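Local coordinates for protein phosphoribosylamidoimidazole- succinocarboxamide synthase (Saccharomyces cerevisiae, PDB 1OBD) that catalyses the ATP-dependent joining of aspartate to the carboxylate of CAIR, giving SAICAR in de novo purine biosynthesis, at residues E62-F67 with S200-Y205; A214-E219 with E234-D239; D71-L76 with T226-L231. All coordinates share one frame; numbering follows the deposited sequence.

Contact 1. Residues E62-F67 with S200-Y205; sequences EFWFKF and SKCKDY. With AMP (adenosine monophosphate), chain G.
Three aromatic rings of helix 62-67 gather round Tyr205 of helix 200-205. Phe67 sends CE1 over one face of the Tyr205 ring, 3.7 Å from Tyr205 CD1, with the two planes 49° apart. The Phe63 and Tyr205 side chains approach from opposite directions, and Phe63 CZ lies 3.4 Å from Tyr205 OH. Trp64 adds the outer corner of its indole, CH2, 3.8 Å from Tyr205 CD2. Phe67 and Tyr205 both hold CG anti to the backbone N (chi1 -178° in Phe67), which sends each ring out across the gap between the helices.

Sulfur contacts form the second group. Cys202 SG lies 4.2 Å from the centroid of the six-membered ring of Trp64, obliquely placed. The same sulfur sits at the edge of the Phe67 ring.

Lys201 lies at the margin. Its extended chain passes Phe67, with Lys201 CE 3.6 Å from Phe67 CE2. Its NZ forms a salt bridge with Asp71, and a water joins it to Phe67 O. Tyr205 OH is hydrogen-bonded to Leu299 O. Away from the helix pair, Glu62 OE1 accepts a 2.5 Å hydrogen bond from AMP O2'.

The segment axes cross at 119°, 11.7 Å apart at their closest approach, and the aromatic cluster fills the gap. Helix 282-300 packs on Phe63 and Trp64, while strand 228-245 lies against Trp64 and Cys202.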
loop_
_atom_site.group_PDB
_atom_site.type_symbol
_atom_site.label_atom_id
_atom_site.label_comp_id
_atom_site.label_asym_id
_atom_site.label_seq_id
_atom_site.Cartn_x
_atom_site.Cartn_y
_atom_site.Cartn_z
ATOM N N GLU A 62 -8.618 -2.738 -5.571
ATOM C CA GLU A 62 -9.419 -3.581 -6.456
ATOM C C GLU A 62 -9.123 -3.322 -7.934
ATOM O O GLU A 62 -9.038 -4.268 -8.713
ATOM C CB GLU A 62 -10.892 -3.410 -6.200
ATOM C CG GLU A 62 -11.290 -3.875 -4.809
ATOM C CD GLU A 62 -12.764 -3.729 -4.596
ATOM O OE1 GLU A 62 -13.507 -4.682 -4.981
ATOM O OE2 GLU A 62 -13.168 -2.679 -4.080
ATOM N N PHE A 63 -8.979 -2.058 -8.327
ATOM C CA PHE A 63 -8.577 -1.735 -9.691
ATOM C C PHE A 63 -7.259 -2.383 -10.044
ATOM O O PHE A 63 -7.137 -3.001 -11.099
ATOM C CB PHE A 63 -8.508 -0.217 -9.887
ATOM C CG PHE A 63 -7.741 0.177 -11.107
ATOM C CD1 PHE A 63 -6.399 0.477 -11.039
ATOM C CD2 PHE A 63 -8.373 0.185 -12.324
ATOM C CE1 PHE A 63 -5.693 0.787 -12.199
ATOM C CE2 PHE A 63 -7.678 0.506 -13.479
ATOM C CZ PHE A 63 -6.337 0.805 -13.397
ATOM N N TRP A 64 -6.272 -2.295 -9.182
ATOM C CA TRP A 64 -4.966 -2.839 -9.525
ATOM C C TRP A 64 -5.000 -4.362 -9.593
ATOM O O TRP A 64 -4.342 -4.964 -10.431
ATOM C CB TRP A 64 -3.896 -2.408 -8.535
ATOM C CG TRP A 64 -3.493 -0.993 -8.593
ATOM C CD1 TRP A 64 -3.569 -0.106 -7.565
ATOM C CD2 TRP A 64 -2.875 -0.296 -9.672
ATOM N NE1 TRP A 64 -3.061 1.102 -7.950
ATOM C CE2 TRP A 64 -2.619 1.015 -9.226
ATOM C CE3 TRP A 64 -2.513 -0.640 -10.977
ATOM C CZ2 TRP A 64 -2.021 1.965 -10.013
ATOM C CZ3 TRP A 64 -1.911 0.336 -11.776
ATOM C CH2 TRP A 64 -1.671 1.606 -11.291
ATOM N N PHE A 65 -5.730 -4.995 -8.697
ATOM C CA PHE A 65 -5.857 -6.467 -8.764
ATOM C C PHE A 65 -6.427 -6.890 -10.111
ATOM O O PHE A 65 -5.959 -7.855 -10.704
ATOM C CB PHE A 65 -6.747 -7.031 -7.634
ATOM C CG PHE A 65 -6.062 -7.153 -6.296
ATOM C CD1 PHE A 65 -4.914 -7.875 -6.136
ATOM C CD2 PHE A 65 -6.622 -6.552 -5.174
ATOM C CE1 PHE A 65 -4.298 -7.993 -4.888
ATOM C CE2 PHE A 65 -6.023 -6.673 -3.941
ATOM C CZ PHE A 65 -4.862 -7.372 -3.778
ATOM N N LYS A 66 -7.433 -6.185 -10.587
ATOM C CA LYS A 66 -8.034 -6.481 -11.900
ATOM C C LYS A 66 -7.047 -6.143 -12.998
ATOM O O LYS A 66 -6.886 -6.921 -13.949
ATOM C CB LYS A 66 -9.363 -5.735 -12.077
ATOM C CG LYS A 66 -10.059 -5.984 -13.417
ATOM C CD LYS A 66 -11.458 -5.412 -13.441
ATOM C CE LYS A 66 -12.238 -5.807 -14.688
ATOM N NZ LYS A 66 -13.377 -4.871 -14.907
ATOM N N PHE A 67 -6.367 -5.014 -12.903
ATOM C CA PHE A 67 -5.404 -4.598 -13.906
ATOM C C PHE A 67 -4.302 -5.652 -14.075
ATOM O O PHE A 67 -3.784 -5.842 -15.181
ATOM C CB PHE A 67 -4.848 -3.224 -13.491
ATOM C CG PHE A 67 -3.881 -2.616 -14.443
ATOM C CD1 PHE A 67 -4.353 -1.983 -15.575
ATOM C CD2 PHE A 67 -2.528 -2.628 -14.201
ATOM C CE1 PHE A 67 -3.452 -1.387 -16.458
ATOM C CE2 PHE A 67 -1.624 -2.035 -15.046
ATOM C CZ PHE A 67 -2.094 -1.404 -16.195
ATOM N N SER A 200 6.739 -2.298 -12.795
ATOM C CA SER A 200 7.004 -1.565 -14.037
ATOM C C SER A 200 5.721 -1.322 -14.809
ATOM O O SER A 200 5.506 -0.225 -15.294
ATOM C CB SER A 200 8.026 -2.294 -14.899
ATOM O OG SER A 200 9.250 -2.383 -14.225
ATOM N N LYS A 201 4.873 -2.335 -14.938
ATOM C CA LYS A 201 3.609 -2.217 -15.685
ATOM C C LYS A 201 2.738 -1.117 -15.072
ATOM O O LYS A 201 2.157 -0.257 -15.753
ATOM C CB LYS A 201 2.848 -3.545 -15.633
ATOM C CG LYS A 201 1.533 -3.531 -16.373
ATOM C CD LYS A 201 0.954 -4.927 -16.533
ATOM C CE LYS A 201 -0.494 -4.872 -17.025
ATOM N NZ LYS A 201 -0.944 -6.172 -17.566
ATOM N N CYS A 202 2.625 -1.129 -13.749
ATOM C CA CYS A 202 1.756 -0.176 -13.079
ATOM C C CYS A 202 2.340 1.232 -13.021
ATOM O O CYS A 202 1.613 2.211 -13.160
ATOM C CB CYS A 202 1.408 -0.703 -11.672
ATOM S SG CYS A 202 0.512 -2.254 -11.732
ATOM N N LYS A 203 3.654 1.323 -12.805
ATOM C CA LYS A 203 4.345 2.613 -12.866
ATOM C C LYS A 203 4.135 3.269 -14.242
ATOM O O LYS A 203 3.818 4.434 -14.322
ATOM C CB LYS A 203 5.830 2.413 -12.559
ATOM C CG LYS A 203 6.644 3.652 -12.631
ATOM C CD LYS A 203 7.315 3.820 -13.947
ATOM C CE LYS A 203 8.445 2.855 -14.129
ATOM N NZ LYS A 203 9.068 3.052 -15.474
ATOM N N ASP A 204 4.261 2.510 -15.316
ATOM C CA ASP A 204 4.107 3.095 -16.649
ATOM C C ASP A 204 2.675 3.567 -16.833
ATOM O O ASP A 204 2.428 4.637 -17.380
ATOM C CB ASP A 204 4.497 2.076 -17.735
ATOM C CG ASP A 204 5.980 1.865 -17.806
ATOM O OD1 ASP A 204 6.411 0.889 -18.464
ATOM O OD2 ASP A 204 6.797 2.634 -17.249
ATOM N N TYR A 205 1.705 2.780 -16.395
ATOM C CA TYR A 205 0.296 3.167 -16.531
ATOM C C TYR A 205 -0.010 4.437 -15.755
ATOM O O TYR A 205 -0.637 5.378 -16.234
ATOM C CB TYR A 205 -0.604 1.994 -16.081
ATOM C CG TYR A 205 -2.055 2.341 -15.982
ATOM C CD1 TYR A 205 -2.885 2.224 -17.082
ATOM C CD2 TYR A 205 -2.606 2.775 -14.805
ATOM C CE1 TYR A 205 -4.243 2.548 -16.998
ATOM C CE2 TYR A 205 -3.939 3.117 -14.701
ATOM C CZ TYR A 205 -4.760 2.996 -15.793
ATOM O OH TYR A 205 -6.072 3.321 -15.692
HETATM P P AMP G . -16.616 -8.931 -9.213
HETATM O O1P AMP G . -17.420 -9.084 -10.518
HETATM O O2P AMP G . -15.177 -9.105 -9.507
HETATM O O3P AMP G . -17.074 -9.996 -8.191
HETATM O "O5'" AMP G . -16.879 -7.477 -8.566
HETATM C "C5'" AMP G . -18.192 -7.030 -8.297
HETATM C "C4'" AMP G . -18.234 -6.163 -7.042
HETATM O "O4'" AMP G . -17.875 -6.926 -5.901
HETATM C "C3'" AMP G . -17.277 -4.983 -7.122
HETATM O "O3'" AMP G . -17.960 -3.775 -6.871
HETATM C "C2'" AMP G . -16.219 -5.255 -6.065
HETATM O "O2'" AMP G . -15.919 -4.101 -5.312
HETATM C "C1'" AMP G . -16.814 -6.337 -5.172
HETATM N N9 AMP G . -15.877 -7.419 -4.790
HETATM C C8 AMP G . -15.324 -8.342 -5.634
HETATM N N7 AMP G . -14.517 -9.176 -4.928
HETATM C C5 AMP G . -14.559 -8.791 -3.638
HETATM C C6 AMP G . -13.915 -9.314 -2.532
HETATM N N6 AMP G . -13.118 -10.371 -2.652
HETATM N N1 AMP G . -14.169 -8.713 -1.305
HETATM C C2 AMP G . -14.990 -7.604 -1.199
HETATM N N3 AMP G . -15.629 -7.082 -2.312
HETATM C C4 AMP G . -15.400 -7.681 -3.522
HETATM O O HOH W 1 -3.615 -4.871 -17.731
#

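Contact 2. Residues A214-E219 with E234-D239; sequences ADTKFE and EVLTPD. With MG (magnesium ion), chain F; ATP (adenosine-5'-triphosphate), chain B.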
loop_
_atom_site.group_PDB
_atom_site.type_symbol
_atom_site.label_atom_id
_atom_site.label_comp_id
_atom_site.label_asym_id
_atom_site.label_seq_id
_atom_site.Cartn_x
_atom_site.Cartn_y
_atom_site.Cartn_z
ATOM N N ALA A 214 6.955 6.252 -7.245
ATOM C CA ALA A 214 8.412 6.196 -7.142
ATOM C C ALA A 214 8.904 4.840 -6.676
ATOM O O ALA A 214 9.993 4.407 -7.063
ATOM C CB ALA A 214 8.905 7.285 -6.248
ATOM N N ASP A 215 8.103 4.190 -5.842
ATOM C CA ASP A 215 8.433 2.910 -5.285
ATOM C C ASP A 215 7.154 2.339 -4.717
ATOM O O ASP A 215 6.174 3.059 -4.540
ATOM C CB ASP A 215 9.553 2.987 -4.244
ATOM C CG ASP A 215 9.281 3.961 -3.172
ATOM O OD1 ASP A 215 10.082 4.924 -3.018
ATOM O OD2 ASP A 215 8.303 3.816 -2.438
ATOM N N THR A 216 7.158 1.054 -4.447
ATOM C CA THR A 216 6.026 0.396 -3.856
ATOM C C THR A 216 6.485 -0.794 -3.028
ATOM O O THR A 216 7.536 -1.377 -3.291
ATOM C CB THR A 216 5.030 -0.016 -4.925
ATOM O OG1 THR A 216 3.751 -0.242 -4.321
ATOM C CG2 THR A 216 5.372 -1.333 -5.627
ATOM N N LYS A 217 5.674 -1.173 -2.047
ATOM C CA LYS A 217 5.882 -2.322 -1.199
ATOM C C LYS A 217 4.798 -3.335 -1.460
ATOM O O LYS A 217 3.620 -3.089 -1.187
ATOM C CB LYS A 217 5.872 -1.909 0.264
ATOM C CG LYS A 217 6.196 -3.018 1.201
ATOM C CD LYS A 217 6.355 -2.506 2.665
ATOM C CE LYS A 217 5.113 -1.825 3.199
ATOM N NZ LYS A 217 4.025 -2.835 3.401
ATOM N N PHE A 218 5.219 -4.481 -1.953
ATOM C CA PHE A 218 4.337 -5.616 -2.121
ATOM C C PHE A 218 4.567 -6.649 -1.039
ATOM O O PHE A 218 5.680 -6.781 -0.499
ATOM C CB PHE A 218 4.628 -6.356 -3.430
ATOM C CG PHE A 218 4.360 -5.580 -4.720
ATOM C CD1 PHE A 218 3.100 -5.134 -5.057
ATOM C CD2 PHE A 218 5.379 -5.344 -5.628
ATOM C CE1 PHE A 218 2.893 -4.450 -6.268
ATOM C CE2 PHE A 218 5.150 -4.679 -6.829
ATOM C CZ PHE A 218 3.932 -4.250 -7.151
ATOM N N GLU A 219 3.533 -7.433 -0.749
ATOM C CA GLU A 219 3.710 -8.670 -0.039
ATOM C C GLU A 219 3.093 -9.784 -0.871
ATOM O O GLU A 219 2.089 -9.597 -1.583
ATOM C CB GLU A 219 3.094 -8.632 1.355
ATOM C CG GLU A 219 3.816 -7.716 2.337
ATOM C CD GLU A 219 3.202 -7.751 3.725
ATOM O OE1 GLU A 219 3.601 -6.920 4.569
ATOM O OE2 GLU A 219 2.286 -8.580 3.957
ATOM N N GLU A 234 -1.706 -4.961 0.595
ATOM C CA GLU A 234 -2.121 -3.691 0.000
ATOM C C GLU A 234 -1.408 -3.584 -1.358
ATOM O O GLU A 234 -0.224 -3.889 -1.408
ATOM C CB GLU A 234 -1.723 -2.479 0.914
ATOM C CG GLU A 234 -2.790 -1.894 1.841
ATOM C CD GLU A 234 -3.568 -0.735 1.220
ATOM O OE1 GLU A 234 -3.149 0.474 1.253
ATOM O OE2 GLU A 234 -4.633 -1.067 0.677
ATOM N N VAL A 235 -2.094 -3.185 -2.444
ATOM C CA VAL A 235 -1.429 -3.040 -3.752
ATOM C C VAL A 235 -1.516 -1.618 -4.331
ATOM O O VAL A 235 -2.604 -1.120 -4.644
ATOM C CB VAL A 235 -2.049 -4.065 -4.736
ATOM C CG1 VAL A 235 -1.437 -3.960 -6.094
ATOM C CG2 VAL A 235 -1.950 -5.458 -4.123
ATOM N N LEU A 236 -0.348 -0.997 -4.454
ATOM C CA LEU A 236 -0.153 0.238 -5.202
ATOM C C LEU A 236 -1.088 1.372 -4.763
ATOM O O LEU A 236 -1.656 2.109 -5.566
ATOM C CB LEU A 236 -0.209 -0.038 -6.704
ATOM C CG LEU A 236 1.030 -0.799 -7.172
ATOM C CD1 LEU A 236 0.741 -1.584 -8.404
ATOM C CD2 LEU A 236 2.194 0.168 -7.452
ATOM N N THR A 237 -1.220 1.533 -3.460
ATOM C CA THR A 237 -1.929 2.706 -2.942
ATOM C C THR A 237 -0.931 3.714 -2.422
ATOM O O THR A 237 0.252 3.425 -2.261
ATOM C CB THR A 237 -2.849 2.341 -1.802
ATOM O OG1 THR A 237 -2.057 2.055 -0.651
ATOM C CG2 THR A 237 -3.684 1.076 -2.097
ATOM N N PRO A 238 -1.384 4.935 -2.178
ATOM C CA PRO A 238 -0.484 5.920 -1.602
ATOM C C PRO A 238 0.015 5.597 -0.188
ATOM O O PRO A 238 0.956 6.206 0.258
ATOM C CB PRO A 238 -1.286 7.208 -1.639
ATOM C CG PRO A 238 -2.434 6.972 -2.404
ATOM C CD PRO A 238 -2.695 5.497 -2.527
ATOM N N ASP A 239 -0.595 4.652 0.502
ATOM C CA ASP A 239 -0.070 4.172 1.751
ATOM C C ASP A 239 1.009 3.110 1.594
ATOM O O ASP A 239 1.840 2.986 2.445
ATOM C CB ASP A 239 -1.179 3.585 2.632
ATOM C CG ASP A 239 -2.023 4.641 3.329
ATOM O OD1 ASP A 239 -3.098 4.254 3.848
ATOM O OD2 ASP A 239 -1.668 5.823 3.396
HETATM MG MG MG F . -4.323 -2.409 -1.022
HETATM P PG ATP B . 0.767 -1.571 8.618
HETATM O O1G ATP B . -0.318 -0.552 8.722
HETATM O O2G ATP B . 0.788 -2.256 7.235
HETATM O O3G ATP B . 2.108 -0.879 8.894
HETATM P PB ATP B . 0.115 -4.147 9.552
HETATM O O1B ATP B . 0.080 -4.815 10.871
HETATM O O2B ATP B . 0.963 -4.855 8.505
HETATM O O3B ATP B . 0.572 -2.659 9.799
HETATM P PA ATP B . -2.060 -4.462 7.701
HETATM O O1A ATP B . -3.238 -3.610 7.475
HETATM O O2A ATP B . -1.050 -4.382 6.567
HETATM O O3A ATP B . -1.389 -3.972 9.051
HETATM O "O5'" ATP B . -2.519 -5.949 8.022
HETATM C "C5'" ATP B . -2.345 -6.952 7.054
HETATM C "C4'" ATP B . -1.788 -8.188 7.737
HETATM O "O4'" ATP B . -2.185 -9.321 7.009
HETATM C "C3'" ATP B . -0.288 -8.165 7.693
HETATM O "O3'" ATP B . 0.159 -8.911 8.822
HETATM C "C2'" ATP B . 0.009 -8.838 6.350
HETATM O "O2'" ATP B . 1.269 -9.409 6.170
HETATM C "C1'" ATP B . -1.048 -9.921 6.385
HETATM N N9 ATP B . -1.649 -10.427 5.131
HETATM C C8 ATP B . -1.795 -9.673 3.999
HETATM N N7 ATP B . -2.437 -10.418 3.121
HETATM C C5 ATP B . -2.700 -11.663 3.615
HETATM C C6 ATP B . -3.307 -12.839 3.165
HETATM N N6 ATP B . -4.024 -12.972 2.061
HETATM N N1 ATP B . -3.361 -13.923 4.005
HETATM C C2 ATP B . -2.865 -13.863 5.270
HETATM N N3 ATP B . -2.263 -12.731 5.733
HETATM C C4 ATP B . -2.188 -11.654 4.915
HETATM O O HOH W 2 2.028 -1.861 -3.083
HETATM O O HOH W 3 1.119 -6.381 -2.049
#
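Water 2 bridges the two segments, between which the backbones make no direct bond. It is 2.7 Å from Thr216 OG1. It donates to Lys217 O at 2.8 Å. It accepts from Leu236 N at 2.9 Å. A weak bond to Glu234 O completes the set. Water 3 accepts from Glu219 N and probably donates to Glu234 O. Thr216 OG1 stands anti to its own N (chi1 -161°), on the side of Leu236, and is also hydrogen-bonded to Ser241.

The apolar contacts are few. Leu236 crosses Thr216 at about a right angle, with Leu236 CD2 3.5 Å from Thr216 OG1. Its other methyl, CD1, meets the edge of the Phe218 ring at CE1, 4.2 Å away. Val235 CG1 approaches the same edge more loosely. Thr216 CG2, of the same strand as Phe218, lies over one face of that ring, toward its rim.

Two carboxylates lead to ligands. Glu219 OE2 accepts a hydrogen bond of 2.6 Å from ATP O2'. Glu234 OE2 binds magnesium at 2.2 Å, a site shared with Ser61. Thr237 OG1 donates to Glu234 OE1 from 46° out of the carboxylate plane, and so probably steadies the metal ligand. Here the irregular part of strand 228-245, bridged by water to strand 211-223, places a metal-binding acid near a ribose-binding one.

Contact 3. Residues D71-L76 with T226-L231; sequences DVRNHL and TNEIIL. With ATP (adenosine-5'-triphosphate), chain B; SO4 (sulfate ion), chain D.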
loop_
_atom_site.group_PDB
_atom_site.type_symbol
_atom_site.label_atom_id
_atom_site.label_comp_id
_atom_site.label_asym_id
_atom_site.label_seq_id
_atom_site.Cartn_x
_atom_site.Cartn_y
_atom_site.Cartn_z
ATOM N N ASP A 71 -1.458 -11.207 -14.889
ATOM C CA ASP A 71 -0.081 -11.228 -14.497
ATOM C C ASP A 71 0.244 -11.981 -13.209
ATOM O O ASP A 71 1.340 -12.463 -13.036
ATOM C CB ASP A 71 0.415 -9.806 -14.335
ATOM C CG ASP A 71 0.157 -8.961 -15.549
ATOM O OD1 ASP A 71 0.749 -9.296 -16.584
ATOM O OD2 ASP A 71 -0.611 -7.985 -15.543
ATOM N N VAL A 72 -0.717 -12.036 -12.287
ATOM C CA VAL A 72 -0.466 -12.661 -10.992
ATOM C C VAL A 72 -1.807 -13.050 -10.391
ATOM O O VAL A 72 -2.796 -12.318 -10.518
ATOM C CB VAL A 72 0.339 -11.713 -10.070
ATOM C CG1 VAL A 72 -0.477 -10.482 -9.690
ATOM C CG2 VAL A 72 0.871 -12.489 -8.897
ATOM N N ARG A 73 -1.821 -14.194 -9.744
ATOM C CA ARG A 73 -2.958 -14.591 -8.908
ATOM C C ARG A 73 -2.974 -13.712 -7.679
ATOM O O ARG A 73 -1.941 -13.313 -7.207
ATOM C CB ARG A 73 -2.818 -16.021 -8.426
ATOM C CG ARG A 73 -3.139 -17.074 -9.428
ATOM C CD ARG A 73 -3.106 -18.430 -8.791
ATOM N NE ARG A 73 -4.045 -18.557 -7.669
ATOM C CZ ARG A 73 -3.995 -19.485 -6.714
ATOM N NH1 ARG A 73 -3.046 -20.412 -6.704
ATOM N NH2 ARG A 73 -4.911 -19.489 -5.750
ATOM N N ASN A 74 -4.155 -13.471 -7.157
ATOM C CA ASN A 74 -4.295 -12.633 -5.963
ATOM C C ASN A 74 -5.152 -13.320 -4.902
ATOM O O ASN A 74 -5.778 -14.327 -5.140
ATOM C CB ASN A 74 -4.831 -11.232 -6.283
ATOM C CG ASN A 74 -6.218 -11.274 -6.820
ATOM O OD1 ASN A 74 -7.144 -11.740 -6.141
ATOM N ND2 ASN A 74 -6.407 -10.798 -8.033
ATOM N N HIS A 75 -5.169 -12.744 -3.710
ATOM C CA HIS A 75 -5.856 -13.338 -2.556
ATOM C C HIS A 75 -7.346 -13.090 -2.499
ATOM O O HIS A 75 -7.993 -13.574 -1.570
ATOM C CB HIS A 75 -5.200 -12.907 -1.211
ATOM C CG HIS A 75 -5.288 -11.429 -0.891
ATOM N ND1 HIS A 75 -4.847 -10.904 0.316
ATOM C CD2 HIS A 75 -5.756 -10.370 -1.606
ATOM C CE1 HIS A 75 -5.058 -9.601 0.324
ATOM N NE2 HIS A 75 -5.603 -9.242 -0.820
ATOM N N LEU A 76 -7.919 -12.334 -3.436
ATOM C CA LEU A 76 -9.346 -12.046 -3.308
ATOM C C LEU A 76 -10.194 -13.295 -3.433
ATOM O O LEU A 76 -9.984 -14.123 -4.314
ATOM C CB LEU A 76 -9.819 -11.068 -4.364
ATOM C CG LEU A 76 -9.125 -9.708 -4.345
ATOM C CD1 LEU A 76 -9.538 -8.853 -5.573
ATOM C CD2 LEU A 76 -9.353 -8.954 -3.059
ATOM N N THR A 226 0.046 -25.546 -5.732
ATOM C CA THR A 226 0.222 -25.212 -7.131
ATOM C C THR A 226 1.551 -24.538 -7.387
ATOM O O THR A 226 1.872 -24.240 -8.531
ATOM C CB THR A 226 -0.892 -24.264 -7.623
ATOM O OG1 THR A 226 -0.800 -23.016 -6.903
ATOM C CG2 THR A 226 -2.286 -24.807 -7.334
ATOM N N ASN A 227 2.327 -24.282 -6.340
ATOM C CA ASN A 227 3.590 -23.554 -6.468
ATOM C C ASN A 227 3.429 -22.212 -7.171
ATOM O O ASN A 227 4.234 -21.818 -8.013
ATOM C CB ASN A 227 4.655 -24.418 -7.194
ATOM C CG ASN A 227 6.065 -23.858 -7.061
ATOM O OD1 ASN A 227 6.921 -24.029 -7.957
ATOM N ND2 ASN A 227 6.328 -23.191 -5.975
ATOM N N GLU A 228 2.384 -21.489 -6.812
ATOM C CA GLU A 228 2.123 -20.192 -7.390
ATOM C C GLU A 228 2.302 -19.110 -6.349
ATOM O O GLU A 228 1.860 -19.221 -5.225
ATOM C CB GLU A 228 0.701 -20.073 -7.888
ATOM C CG GLU A 228 0.342 -20.876 -9.130
ATOM C CD GLU A 228 -1.130 -20.735 -9.432
ATOM O OE1 GLU A 228 -1.510 -20.081 -10.439
ATOM O OE2 GLU A 228 -1.939 -21.260 -8.647
ATOM N N ILE A 229 2.974 -18.067 -6.743
ATOM C CA ILE A 229 3.076 -16.867 -5.953
ATOM C C ILE A 229 1.775 -16.080 -6.068
ATOM O O ILE A 229 1.171 -15.947 -7.138
ATOM C CB ILE A 229 4.321 -16.063 -6.318
ATOM C CG1 ILE A 229 5.582 -16.866 -5.975
ATOM C CG2 ILE A 229 4.348 -14.764 -5.552
ATOM C CD1 ILE A 229 6.788 -16.432 -6.790
ATOM N N ILE A 230 1.321 -15.564 -4.933
ATOM C CA ILE A 230 0.057 -14.853 -4.816
ATOM C C ILE A 230 0.289 -13.442 -4.338
ATOM O O ILE A 230 0.981 -13.222 -3.346
ATOM C CB ILE A 230 -0.855 -15.538 -3.779
ATOM C CG1 ILE A 230 -0.843 -17.066 -3.904
ATOM C CG2 ILE A 230 -2.246 -14.953 -3.788
ATOM C CD1 ILE A 230 -1.456 -17.597 -5.123
ATOM N N LEU A 231 -0.301 -12.480 -5.021
ATOM C CA LEU A 231 -0.238 -11.110 -4.592
ATOM C C LEU A 231 -1.264 -10.944 -3.492
ATOM O O LEU A 231 -2.454 -11.245 -3.655
ATOM C CB LEU A 231 -0.533 -10.182 -5.774
ATOM C CG LEU A 231 -0.431 -8.677 -5.536
ATOM C CD1 LEU A 231 0.940 -8.298 -5.085
ATOM C CD2 LEU A 231 -0.913 -7.954 -6.743
HETATM P PG ATP B . 0.767 -1.571 8.618
HETATM O O1G ATP B . -0.318 -0.552 8.722
HETATM O O2G ATP B . 0.788 -2.256 7.235
HETATM O O3G ATP B . 2.108 -0.879 8.894
HETATM P PB ATP B . 0.115 -4.147 9.552
HETATM O O1B ATP B . 0.080 -4.815 10.871
HETATM O O2B ATP B . 0.963 -4.855 8.505
HETATM O O3B ATP B . 0.572 -2.659 9.799
HETATM P PA ATP B . -2.060 -4.462 7.701
HETATM O O1A ATP B . -3.238 -3.610 7.475
HETATM O O2A ATP B . -1.050 -4.382 6.567
HETATM O O3A ATP B . -1.389 -3.972 9.051
HETATM O "O5'" ATP B . -2.519 -5.949 8.022
HETATM C "C5'" ATP B . -2.345 -6.952 7.054
HETATM C "C4'" ATP B . -1.788 -8.188 7.737
HETATM O "O4'" ATP B . -2.185 -9.321 7.009
HETATM C "C3'" ATP B . -0.288 -8.165 7.693
HETATM O "O3'" ATP B . 0.159 -8.911 8.822
HETATM C "C2'" ATP B . 0.009 -8.838 6.350
HETATM O "O2'" ATP B . 1.269 -9.409 6.170
HETATM C "C1'" ATP B . -1.048 -9.921 6.385
HETATM N N9 ATP B . -1.649 -10.427 5.131
HETATM C C8 ATP B . -1.795 -9.673 3.999
HETATM N N7 ATP B . -2.437 -10.418 3.121
HETATM C C5 ATP B . -2.700 -11.663 3.615
HETATM C C6 ATP B . -3.307 -12.839 3.165
HETATM N N6 ATP B . -4.024 -12.972 2.061
HETATM N N1 ATP B . -3.361 -13.923 4.005
HETATM C C2 ATP B . -2.865 -13.863 5.270
HETATM N N3 ATP B . -2.263 -12.731 5.733
HETATM C C4 ATP B . -2.188 -11.654 4.915
HETATM S S SO4 D . -8.364 -18.070 -6.289
HETATM O O1 SO4 D . -8.076 -18.343 -4.876
HETATM O O2 SO4 D . -7.235 -17.276 -6.811
HETATM O O3 SO4 D . -8.512 -19.293 -7.122
HETATM O O4 SO4 D . -9.562 -17.226 -6.399
HETATM O O HOH W 4 0.577 -15.816 -9.738
#
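Asn74 and Leu231 form a parallel beta bridge, anchored by a nearly straight hydrogen bond of 2.9 Å from Leu231 N to Arg73 O; His75 N returns a weak one to Leu231 O. A water links Arg73 N to Ile229 O.

In the given one of two conformers, Arg73 NH1 pairs with Glu228 OE2 and with Asp223. The modelled separation from Glu228 is too short to trust, so its details are doubtful. In this conformer Ile230 CD1 lies over the guanidinium, and NH2 reaches a sulfate weakly. Thr226 OG1 donates to the anti lone pair of Glu228 OE2 at 2.7 Å. Val72 CG1 touches Leu231 CD2 at 3.9 Å.

Asn74 OD1 accepts from Leu76 N, an Asx turn with His75 in it. His75 CG lies between the backbone N and the carbonyl carbon (chi1 65°), and the ring presents ND1 to the adenine. ND1 takes a 2.8 Å hydrogen bond from ATP N6 at the ring's edge. A leucine in place of His75 would probably leave the adenine amino group without this acceptor. The ring also meets Phe65 and Phe33.

The short, weakly bonded strand 73-74 is one edge of the mixed sheet, beside 228-245. Helix 185-208 packs on Val72 and Ile229, and Phe65 of helix 53-67 touches Asn74, Leu76 and Leu231.

How the contacts relate
Contact 2 is buried near the centre of the chain, whereas contacts 1 and 3 are partly buried and lie farther out. Contacts 2 and 3 share strand 228-245 and one sheet: contact 3 adds the edge strand, and contact 2 concerns the neighbouring hairpin. Both reach ATP, contact 2 at the ribose and contact 3 at the adenine. Contact 1 instead pairs two helices that pack against this sheet. Cys202 SG lies 3.4 Å from Leu236 CD1, and the Lys201 salt bridge ties contact 1 to contact 3. Phe65 touches both other contacts. The chemistry differs accordingly: aromatic packing between helices, water bridges in the core, and strand pairing with charges at the sheet edge.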